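Local coordinates for conjugal transfer protein TRWB (Escherichia coli, PDB 1E9S), which probably binds DNA and nucleotide as a hexameric coupling protein that links the DNA-processing and secretion machineries in bacterial conjugation, at residues Q39-G44 with A74-L79; K66-R71 with L420-F425; R80-V85 with K278-L283. One frame throughout, in Å; residues are numbered along the deposited sequence.

Contact 1 of 3, residues Q39-G44 with A74-L79; sequences QVTVAG and AYTGLL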
loop_
_atom_site.group_PDB
_atom_site.type_symbol
_atom_site.label_atom_id
_atom_site.label_comp_id
_atom_site.label_asym_id
_atom_site.label_seq_id
_atom_site.Cartn_x
_atom_site.Cartn_y
_atom_site.Cartn_z
ATOM N N GLN A 39 -25.263 -37.594 15.612
ATOM C CA GLN A 39 -24.290 -36.610 15.179
ATOM C C GLN A 39 -23.509 -37.014 13.949
ATOM O O GLN A 39 -23.551 -38.154 13.500
ATOM C CB GLN A 39 -23.301 -36.330 16.304
ATOM C CG GLN A 39 -23.867 -35.554 17.454
ATOM C CD GLN A 39 -23.005 -35.688 18.685
ATOM O OE1 GLN A 39 -22.901 -36.770 19.260
ATOM N NE2 GLN A 39 -22.370 -34.595 19.092
ATOM N N VAL A 40 -22.783 -36.041 13.425
ATOM C CA VAL A 40 -21.936 -36.196 12.258
ATOM C C VAL A 40 -20.519 -36.173 12.842
ATOM O O VAL A 40 -20.329 -35.700 13.950
ATOM C CB VAL A 40 -22.215 -35.011 11.303
ATOM C CG1 VAL A 40 -20.981 -34.197 11.064
ATOM C CG2 VAL A 40 -22.835 -35.521 10.032
ATOM N N THR A 41 -19.522 -36.701 12.148
ATOM C CA THR A 41 -18.182 -36.666 12.728
ATOM C C THR A 41 -17.124 -35.974 11.880
ATOM O O THR A 41 -17.116 -36.077 10.651
ATOM C CB THR A 41 -17.657 -38.085 13.097
ATOM O OG1 THR A 41 -17.691 -38.939 11.951
ATOM C CG2 THR A 41 -18.500 -38.688 14.193
ATOM N N VAL A 42 -16.239 -35.259 12.565
ATOM C CA VAL A 42 -15.148 -34.543 11.930
ATOM C C VAL A 42 -13.849 -35.153 12.457
ATOM O O VAL A 42 -13.516 -35.013 13.632
ATOM C CB VAL A 42 -15.211 -33.030 12.255
ATOM C CG1 VAL A 42 -14.110 -32.290 11.509
ATOM C CG2 VAL A 42 -16.562 -32.465 11.826
ATOM N N ALA A 43 -13.127 -35.845 11.585
ATOM C CA ALA A 43 -11.885 -36.479 11.982
ATOM C C ALA A 43 -12.123 -37.421 13.168
ATOM O O ALA A 43 -11.283 -37.548 14.067
ATOM C CB ALA A 43 -10.856 -35.423 12.344
ATOM N N GLY A 44 -13.279 -38.080 13.162
ATOM C CA GLY A 44 -13.605 -39.020 14.219
ATOM C C GLY A 44 -14.271 -38.390 15.422
ATOM O O GLY A 44 -14.870 -39.089 16.240
ATOM N N ALA A 74 -19.449 -36.423 5.054
ATOM C CA ALA A 74 -20.572 -36.658 4.154
ATOM C C ALA A 74 -21.268 -37.974 4.484
ATOM O O ALA A 74 -22.492 -38.043 4.533
ATOM C CB ALA A 74 -20.088 -36.671 2.722
ATOM N N TYR A 75 -20.474 -39.016 4.708
ATOM C CA TYR A 75 -20.996 -40.331 5.046
ATOM C C TYR A 75 -21.870 -40.288 6.301
ATOM O O TYR A 75 -23.042 -40.657 6.255
ATOM C CB TYR A 75 -19.833 -41.293 5.256
ATOM C CG TYR A 75 -20.237 -42.712 5.525
ATOM C CD1 TYR A 75 -21.079 -43.387 4.647
ATOM C CD2 TYR A 75 -19.771 -43.386 6.651
ATOM C CE1 TYR A 75 -21.453 -44.700 4.878
ATOM C CE2 TYR A 75 -20.137 -44.707 6.896
ATOM C CZ TYR A 75 -20.982 -45.360 6.004
ATOM O OH TYR A 75 -21.375 -46.662 6.233
ATOM N N THR A 76 -21.308 -39.831 7.416
ATOM C CA THR A 76 -22.067 -39.762 8.661
ATOM C C THR A 76 -23.274 -38.834 8.569
ATOM O O THR A 76 -24.231 -38.977 9.323
ATOM C CB THR A 76 -21.176 -39.323 9.845
ATOM O OG1 THR A 76 -20.510 -38.098 9.527
ATOM C CG2 THR A 76 -20.154 -40.378 10.143
ATOM N N GLY A 77 -23.229 -37.884 7.646
ATOM C CA GLY A 77 -24.345 -36.970 7.477
ATOM C C GLY A 77 -25.464 -37.653 6.716
ATOM O O GLY A 77 -26.638 -37.448 6.987
ATOM N N LEU A 78 -25.084 -38.474 5.748
ATOM C CA LEU A 78 -26.038 -39.218 4.950
ATOM C C LEU A 78 -26.730 -40.271 5.808
ATOM O O LEU A 78 -27.937 -40.471 5.687
ATOM C CB LEU A 78 -25.323 -39.889 3.781
ATOM C CG LEU A 78 -24.781 -38.930 2.713
ATOM C CD1 LEU A 78 -23.853 -39.647 1.762
ATOM C CD2 LEU A 78 -25.947 -38.301 1.969
ATOM N N LEU A 79 -25.959 -40.939 6.670
ATOM C CA LEU A 79 -26.492 -41.964 7.568
ATOM C C LEU A 79 -27.588 -41.376 8.423
ATOM O O LEU A 79 -28.521 -42.063 8.814
ATOM C CB LEU A 79 -25.399 -42.503 8.484
ATOM C CG LEU A 79 -24.265 -43.258 7.801
ATOM C CD1 LEU A 79 -23.274 -43.676 8.842
ATOM C CD2 LEU A 79 -24.791 -44.467 7.073
HETATM O O HOH W 1 -24.491 -40.157 12.007
#
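T41 meets T76 through one direct hydrogen bond. The backbone N of T41 donates to T76 OG1 at 3.1 Å, and the N-H...O angle of 166° makes the bond nearly straight. T76 OG1 sits between its own backbone N and carbonyl carbon (chi1 54°), a rotation that lets the same oxygen also bond to the carbonyl O of E72, one turn back in the helix. The hydroxyl of T76 thus ties the edge of the short strand to the helix backbone. A second polar link runs through water. One molecule donates to Q39 O at 2.7 Å and to T76 O at 2.9 Å, so it bridges two carbonyl oxygens, both acceptors, by donating to each.

The packing contacts are few and close. V40 CG2 lies 3.3 Å from G77 CA and also touches T76 OG1. G77 lets the valine methyl come this near the helix backbone, since a CB there would sit tightly against CG2. The side chains of T41 and T76 cross at about a right angle, with T76 CG2 3.4 Å from T41 OG1. That hydroxyl has its polar partner elsewhere, in the carboxylate of E72, which also accepts from G44 N. E72 thus holds T41 and G44, on the strand and in the turn after it.

V40 also packs on W282 of the central sheet. The arrangement joins a small antiparallel hairpin, strands 41-42 and 45-46, to the C-terminal half of helix 66-79, the helix that follows the probable P-loop in this P-loop NTPase fold.

Contact 2 of 3, residues K66-R71 with L420-F425; sequences KSVLLR and LEIKQF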
loop_
_atom_site.group_PDB
_atom_site.type_symbol
_atom_site.label_atom_id
_atom_site.label_comp_id
_atom_site.label_asym_id
_atom_site.label_seq_id
_atom_site.Cartn_x
_atom_site.Cartn_y
_atom_site.Cartn_z
ATOM N N LYS A 66 -7.825 -34.189 3.572
ATOM C CA LYS A 66 -9.065 -33.431 3.427
ATOM C C LYS A 66 -10.143 -34.323 2.846
ATOM O O LYS A 66 -11.303 -34.254 3.249
ATOM C CB LYS A 66 -8.878 -32.233 2.499
ATOM C CG LYS A 66 -8.218 -31.033 3.122
ATOM C CD LYS A 66 -8.349 -29.863 2.178
ATOM C CE LYS A 66 -7.929 -28.562 2.808
ATOM N NZ LYS A 66 -7.978 -27.492 1.781
ATOM N N SER A 67 -9.747 -35.151 1.884
ATOM C CA SER A 67 -10.671 -36.067 1.232
ATOM C C SER A 67 -11.242 -37.036 2.252
ATOM O O SER A 67 -12.452 -37.247 2.318
ATOM C CB SER A 67 -9.958 -36.838 0.128
ATOM O OG SER A 67 -9.339 -35.944 -0.782
ATOM N N VAL A 68 -10.365 -37.620 3.056
ATOM C CA VAL A 68 -10.798 -38.546 4.087
ATOM C C VAL A 68 -11.795 -37.864 5.038
ATOM O O VAL A 68 -12.817 -38.441 5.395
ATOM C CB VAL A 68 -9.585 -39.057 4.894
ATOM C CG1 VAL A 68 -10.028 -40.098 5.897
ATOM C CG2 VAL A 68 -8.556 -39.621 3.959
ATOM N N LEU A 69 -11.488 -36.629 5.423
ATOM C CA LEU A 69 -12.320 -35.864 6.336
ATOM C C LEU A 69 -13.678 -35.510 5.740
ATOM O O LEU A 69 -14.705 -35.710 6.380
ATOM C CB LEU A 69 -11.578 -34.598 6.757
ATOM C CG LEU A 69 -12.206 -33.737 7.840
ATOM C CD1 LEU A 69 -11.176 -32.737 8.280
ATOM C CD2 LEU A 69 -13.451 -33.032 7.335
ATOM N N LEU A 70 -13.686 -34.978 4.523
ATOM C CA LEU A 70 -14.931 -34.604 3.872
ATOM C C LEU A 70 -15.772 -35.828 3.578
ATOM O O LEU A 70 -16.994 -35.798 3.695
ATOM C CB LEU A 70 -14.637 -33.849 2.579
ATOM C CG LEU A 70 -14.442 -32.324 2.681
ATOM C CD1 LEU A 70 -13.552 -31.924 3.851
ATOM C CD2 LEU A 70 -13.841 -31.838 1.376
ATOM N N ARG A 71 -15.099 -36.906 3.194
ATOM C CA ARG A 71 -15.743 -38.179 2.886
ATOM C C ARG A 71 -16.486 -38.705 4.136
ATOM O O ARG A 71 -17.649 -39.108 4.058
ATOM C CB ARG A 71 -14.659 -39.162 2.446
ATOM C CG ARG A 71 -15.086 -40.361 1.624
ATOM C CD ARG A 71 -14.688 -40.236 0.147
ATOM N NE ARG A 71 -13.267 -39.967 -0.081
ATOM C CZ ARG A 71 -12.265 -40.702 0.390
ATOM N NH1 ARG A 71 -12.506 -41.772 1.134
ATOM N NH2 ARG A 71 -11.010 -40.368 0.108
ATOM N N LEU A 420 -6.816 -39.103 11.537
ATOM C CA LEU A 420 -7.889 -39.444 10.611
ATOM C C LEU A 420 -7.753 -40.895 10.159
ATOM O O LEU A 420 -6.668 -41.346 9.782
ATOM C CB LEU A 420 -7.859 -38.527 9.383
ATOM C CG LEU A 420 -8.402 -37.103 9.529
ATOM C CD1 LEU A 420 -7.555 -36.296 10.505
ATOM C CD2 LEU A 420 -8.401 -36.445 8.164
ATOM N N GLU A 421 -8.865 -41.618 10.206
ATOM C CA GLU A 421 -8.904 -43.018 9.805
ATOM C C GLU A 421 -9.293 -43.093 8.336
ATOM O O GLU A 421 -10.308 -42.523 7.934
ATOM C CB GLU A 421 -9.932 -43.740 10.675
ATOM C CG GLU A 421 -10.344 -45.118 10.249
ATOM C CD GLU A 421 -11.477 -45.623 11.123
ATOM O OE1 GLU A 421 -11.251 -45.776 12.347
ATOM O OE2 GLU A 421 -12.591 -45.848 10.592
ATOM N N ILE A 422 -8.485 -43.777 7.531
ATOM C CA ILE A 422 -8.789 -43.898 6.111
ATOM C C ILE A 422 -9.843 -44.968 5.850
ATOM O O ILE A 422 -9.507 -46.089 5.470
ATOM C CB ILE A 422 -7.548 -44.253 5.270
ATOM C CG1 ILE A 422 -6.481 -43.173 5.416
ATOM C CG2 ILE A 422 -7.948 -44.358 3.794
ATOM C CD1 ILE A 422 -5.269 -43.407 4.534
ATOM N N LYS A 423 -11.114 -44.622 6.047
ATOM C CA LYS A 423 -12.189 -45.575 5.811
ATOM C C LYS A 423 -12.261 -45.872 4.323
ATOM O O LYS A 423 -12.011 -45.007 3.488
ATOM C CB LYS A 423 -13.537 -45.044 6.301
ATOM C CG LYS A 423 -14.623 -46.128 6.236
ATOM C CD LYS A 423 -15.898 -45.750 6.985
ATOM C CE LYS A 423 -16.832 -46.958 7.151
ATOM N NZ LYS A 423 -17.248 -47.564 5.845
ATOM N N GLN A 424 -12.594 -47.111 3.997
ATOM C CA GLN A 424 -12.681 -47.534 2.611
ATOM C C GLN A 424 -14.129 -47.478 2.159
ATOM O O GLN A 424 -15.027 -47.950 2.861
ATOM C CB GLN A 424 -12.138 -48.958 2.484
ATOM C CG GLN A 424 -11.053 -49.157 1.438
ATOM C CD GLN A 424 -10.001 -48.056 1.406
ATOM O OE1 GLN A 424 -10.324 -46.881 1.200
ATOM N NE2 GLN A 424 -8.731 -48.434 1.586
ATOM N N PHE A 425 -14.352 -46.876 0.995
ATOM C CA PHE A 425 -15.694 -46.768 0.448
ATOM C C PHE A 425 -15.775 -47.430 -0.912
ATOM O O PHE A 425 -14.936 -47.192 -1.783
ATOM C CB PHE A 425 -16.130 -45.310 0.318
ATOM C CG PHE A 425 -16.350 -44.630 1.623
ATOM C CD1 PHE A 425 -17.563 -44.744 2.283
ATOM C CD2 PHE A 425 -15.338 -43.910 2.218
ATOM C CE1 PHE A 425 -17.753 -44.150 3.520
ATOM C CE2 PHE A 425 -15.527 -43.315 3.453
ATOM C CZ PHE A 425 -16.735 -43.437 4.105
#
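V68, L69 and R71 make a mainly apolar contact in which the first turns of helix 66-79 pack against the irregular chain that follows strand 415-419. No hydrogen bond crosses it. V68 points at the loop, with CG1 anti to the backbone N (chi1 -176°). This methyl lies 3.2 Å from E421 O, while V68 CG2 faces I422 CG1 at 4.4 Å. I422 is the centre of an inverse gamma turn, which bends the loop beside V68. On the buried side, L420 CD2 reaches L69 CB at 3.9 Å and also meets V68 CB.

R71 carries the other end of the contact. Its chain bends at chi2 and chi3, and its CG comes 3.5 Å from F425 CE2. The two side chains run past each other in opposite directions. The guanidinium stands almost upright to the ring, at 85°, and meets F425 CD2 with its edge. A serine in place of R71 would probably remove the aliphatic chain lying against this side of F425 and leave a gap there. F425 also makes edge-to-face contacts with Y75 and F97, and R71 has a weak, long ion pair with D92.

K66 and S67, just before V68 in the helix, belong to a probable Walker A motif. The contact thus lays the chain after strand 415-419, the last strand in the sequence, along the helix that follows the P-loop in a P-loop NTPase fold.

Contact 3 of 3, residues R80-V85 with K278-L283; sequences RGDRMV and KRRLWL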
loop_
_atom_site.group_PDB
_atom_site.type_symbol
_atom_site.label_atom_id
_atom_site.label_comp_id
_atom_site.label_asym_id
_atom_site.label_seq_id
_atom_site.Cartn_x
_atom_site.Cartn_y
_atom_site.Cartn_z
ATOM N N ARG A 80 -27.467 -40.090 8.712
ATOM C CA ARG A 80 -28.442 -39.397 9.530
ATOM C C ARG A 80 -29.618 -38.916 8.680
ATOM O O ARG A 80 -30.591 -38.375 9.199
ATOM C CB ARG A 80 -27.764 -38.230 10.225
ATOM C CG ARG A 80 -28.510 -37.739 11.403
ATOM C CD ARG A 80 -27.686 -36.727 12.117
ATOM N NE ARG A 80 -27.409 -35.586 11.259
ATOM C CZ ARG A 80 -26.828 -34.470 11.674
ATOM N NH1 ARG A 80 -26.457 -34.348 12.942
ATOM N NH2 ARG A 80 -26.637 -33.470 10.831
ATOM N N GLY A 81 -29.516 -39.125 7.369
ATOM C CA GLY A 81 -30.573 -38.729 6.458
ATOM C C GLY A 81 -30.541 -37.280 6.009
ATOM O O GLY A 81 -31.534 -36.768 5.508
ATOM N N ASP A 82 -29.405 -36.612 6.178
ATOM C CA ASP A 82 -29.270 -35.213 5.787
ATOM C C ASP A 82 -29.187 -35.087 4.275
ATOM O O ASP A 82 -28.757 -36.016 3.592
ATOM C CB ASP A 82 -27.987 -34.600 6.365
ATOM C CG ASP A 82 -27.891 -34.701 7.873
ATOM O OD1 ASP A 82 -28.773 -35.305 8.501
ATOM O OD2 ASP A 82 -26.915 -34.171 8.440
ATOM N N ARG A 83 -29.597 -33.937 3.754
ATOM C CA ARG A 83 -29.514 -33.687 2.323
ATOM C C ARG A 83 -28.271 -32.852 2.090
ATOM O O ARG A 83 -27.780 -32.209 3.009
ATOM C CB ARG A 83 -30.737 -32.927 1.826
ATOM C CG ARG A 83 -31.936 -33.804 1.722
ATOM C CD ARG A 83 -33.069 -33.064 1.077
ATOM N NE ARG A 83 -32.885 -32.882 -0.355
ATOM C CZ ARG A 83 -33.590 -32.019 -1.071
ATOM N NH1 ARG A 83 -34.507 -31.273 -0.477
ATOM N NH2 ARG A 83 -33.391 -31.905 -2.372
ATOM N N MET A 84 -27.753 -32.857 0.870
ATOM C CA MET A 84 -26.572 -32.063 0.603
ATOM C C MET A 84 -26.251 -31.784 -0.854
ATOM O O MET A 84 -26.631 -32.533 -1.748
ATOM C CB MET A 84 -25.373 -32.716 1.273
ATOM C CG MET A 84 -25.130 -34.136 0.859
ATOM S SD MET A 84 -24.154 -34.901 2.156
ATOM C CE MET A 84 -23.054 -35.869 1.224
ATOM N N VAL A 85 -25.560 -30.670 -1.066
ATOM C CA VAL A 85 -25.109 -30.250 -2.379
ATOM C C VAL A 85 -23.610 -30.396 -2.270
ATOM O O VAL A 85 -23.000 -29.855 -1.352
ATOM C CB VAL A 85 -25.455 -28.780 -2.651
ATOM C CG1 VAL A 85 -24.929 -28.349 -4.014
ATOM C CG2 VAL A 85 -26.952 -28.600 -2.603
ATOM N N LYS A 278 -36.758 -28.746 10.994
ATOM C CA LYS A 278 -36.287 -30.103 10.732
ATOM C C LYS A 278 -35.273 -30.208 9.589
ATOM O O LYS A 278 -34.539 -31.193 9.510
ATOM C CB LYS A 278 -37.470 -31.023 10.394
ATOM C CG LYS A 278 -38.569 -31.156 11.425
ATOM C CD LYS A 278 -38.118 -31.973 12.620
ATOM C CE LYS A 278 -39.316 -32.399 13.454
ATOM N NZ LYS A 278 -40.241 -31.251 13.676
ATOM N N ARG A 279 -35.239 -29.216 8.701
ATOM C CA ARG A 279 -34.331 -29.264 7.556
ATOM C C ARG A 279 -32.855 -29.072 7.868
ATOM O O ARG A 279 -32.477 -28.210 8.661
ATOM C CB ARG A 279 -34.744 -28.249 6.499
ATOM C CG ARG A 279 -33.919 -28.344 5.216
ATOM C CD ARG A 279 -34.560 -27.490 4.157
ATOM N NE ARG A 279 -35.109 -26.293 4.782
ATOM C CZ ARG A 279 -36.256 -25.722 4.443
ATOM N NH1 ARG A 279 -37.004 -26.226 3.467
ATOM N NH2 ARG A 279 -36.660 -24.651 5.105
ATOM N N ARG A 280 -32.034 -29.896 7.220
ATOM C CA ARG A 280 -30.585 -29.868 7.373
ATOM C C ARG A 280 -29.955 -30.073 5.998
ATOM O O ARG A 280 -29.927 -31.195 5.493
ATOM C CB ARG A 280 -30.105 -30.988 8.302
ATOM C CG ARG A 280 -30.579 -30.915 9.732
ATOM C CD ARG A 280 -29.891 -31.996 10.557
ATOM N NE ARG A 280 -30.096 -33.333 9.995
ATOM C CZ ARG A 280 -31.188 -34.073 10.184
ATOM N NH1 ARG A 280 -32.170 -33.626 10.953
ATOM N NH2 ARG A 280 -31.293 -35.270 9.621
ATOM N N LEU A 281 -29.451 -28.995 5.402
ATOM C CA LEU A 281 -28.820 -29.057 4.084
ATOM C C LEU A 281 -27.343 -28.691 4.179
ATOM O O LEU A 281 -26.987 -27.662 4.739
ATOM C CB LEU A 281 -29.543 -28.104 3.114
ATOM C CG LEU A 281 -29.298 -28.049 1.588
ATOM C CD1 LEU A 281 -28.080 -27.231 1.258
ATOM C CD2 LEU A 281 -29.171 -29.430 1.031
ATOM N N TRP A 282 -26.487 -29.548 3.642
ATOM C CA TRP A 282 -25.052 -29.307 3.650
ATOM C C TRP A 282 -24.557 -28.802 2.312
ATOM O O TRP A 282 -24.965 -29.292 1.265
ATOM C CB TRP A 282 -24.280 -30.580 3.956
ATOM C CG TRP A 282 -24.471 -31.092 5.318
ATOM C CD1 TRP A 282 -25.501 -31.859 5.769
ATOM C CD2 TRP A 282 -23.591 -30.896 6.429
ATOM N NE1 TRP A 282 -25.316 -32.162 7.098
ATOM C CE2 TRP A 282 -24.151 -31.585 7.531
ATOM C CE3 TRP A 282 -22.380 -30.206 6.602
ATOM C CZ2 TRP A 282 -23.542 -31.607 8.793
ATOM C CZ3 TRP A 282 -21.773 -30.226 7.863
ATOM C CH2 TRP A 282 -22.358 -30.925 8.941
ATOM N N LEU A 283 -23.672 -27.817 2.351
ATOM C CA LEU A 283 -23.096 -27.293 1.134
ATOM C C LEU A 283 -21.624 -27.624 1.246
ATOM O O LEU A 283 -20.906 -27.037 2.054
ATOM C CB LEU A 283 -23.265 -25.778 1.039
ATOM C CG LEU A 283 -23.197 -25.146 -0.362
ATOM C CD1 LEU A 283 -22.646 -23.747 -0.225
ATOM C CD2 LEU A 283 -22.326 -25.957 -1.311
#
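D82 packs tightly between R80, R280 and W282. In its carboxylate OD1 takes three donors and OD2 two. R280 grips it side-on, with NE and NH2 both 2.8 Å from D82 OD1. This oxygen is approached from above the carboxylate plane by NE and from the anti side, tilted well out of the plane, by NH2. R80 grips the same carboxylate with NE on OD1 and NH2 on OD2, near the plane and on the syn side, though the distance from R80 NH2 to D82 OD2 is doubtfully short. W282 NE1 reaches D82 OD2 at 2.9 Å from the anti side, and the indole and carboxylate are nearly coplanar, 10° apart. With CG anti to the carbonyl carbon (chi1 -67°), the indole is directed to the D82 side, and NE1 meets the carboxylate. R80 NH2 and R280 NE lie 3.6 Å apart, both turned to the D82 carboxylate, which probably balances part of their charge; R80 has a second acid partner in E52.

The two strands then pair in parallel. R83 N donates to R280 O, W282 N to R83 O at 3.0 Å, and V85 N to W282 O at 2.8 Å. On the face that holds W282, M84 CB touches W282 CB at 3.6 Å, and M84 SD makes an oblique Met-aromatic contact. On the other face, V85 packs on L281 and L283. The guanidinium of R83 leaves the contact and is held by G241 and W234.

The loose side is at G81, which is exposed and touches R280 only slightly. With positive phi, it closes helix 66-79 in a Schellman motif. Strands 83-89 and 281-285 are neighbouring parallel strands of the central mixed sheet, as expected of the core of a P-loop NTPase.

Contacts 1 and 2 share helix 66-79, and contact 3 lies on the sheet strand that follows it. Contact 2 uses the start of the helix and contact 1 its end, with centres about 10 Å apart. The centre of contact 3 lies about 11 Å from contact 1. Contacts 2 and 3 do not touch; their centres are about 19 Å apart. Y75 on F425 joins contacts 1 and 2, and M84 on A74 joins contacts 1 and 3. The segments of contacts 1 and 2 alternate along the chain. Contact 1 closes before contact 3 opens, and contact 3 lies within the loop closed by contact 2. One helix links distant parts of the sequence in the nucleotide-binding fold.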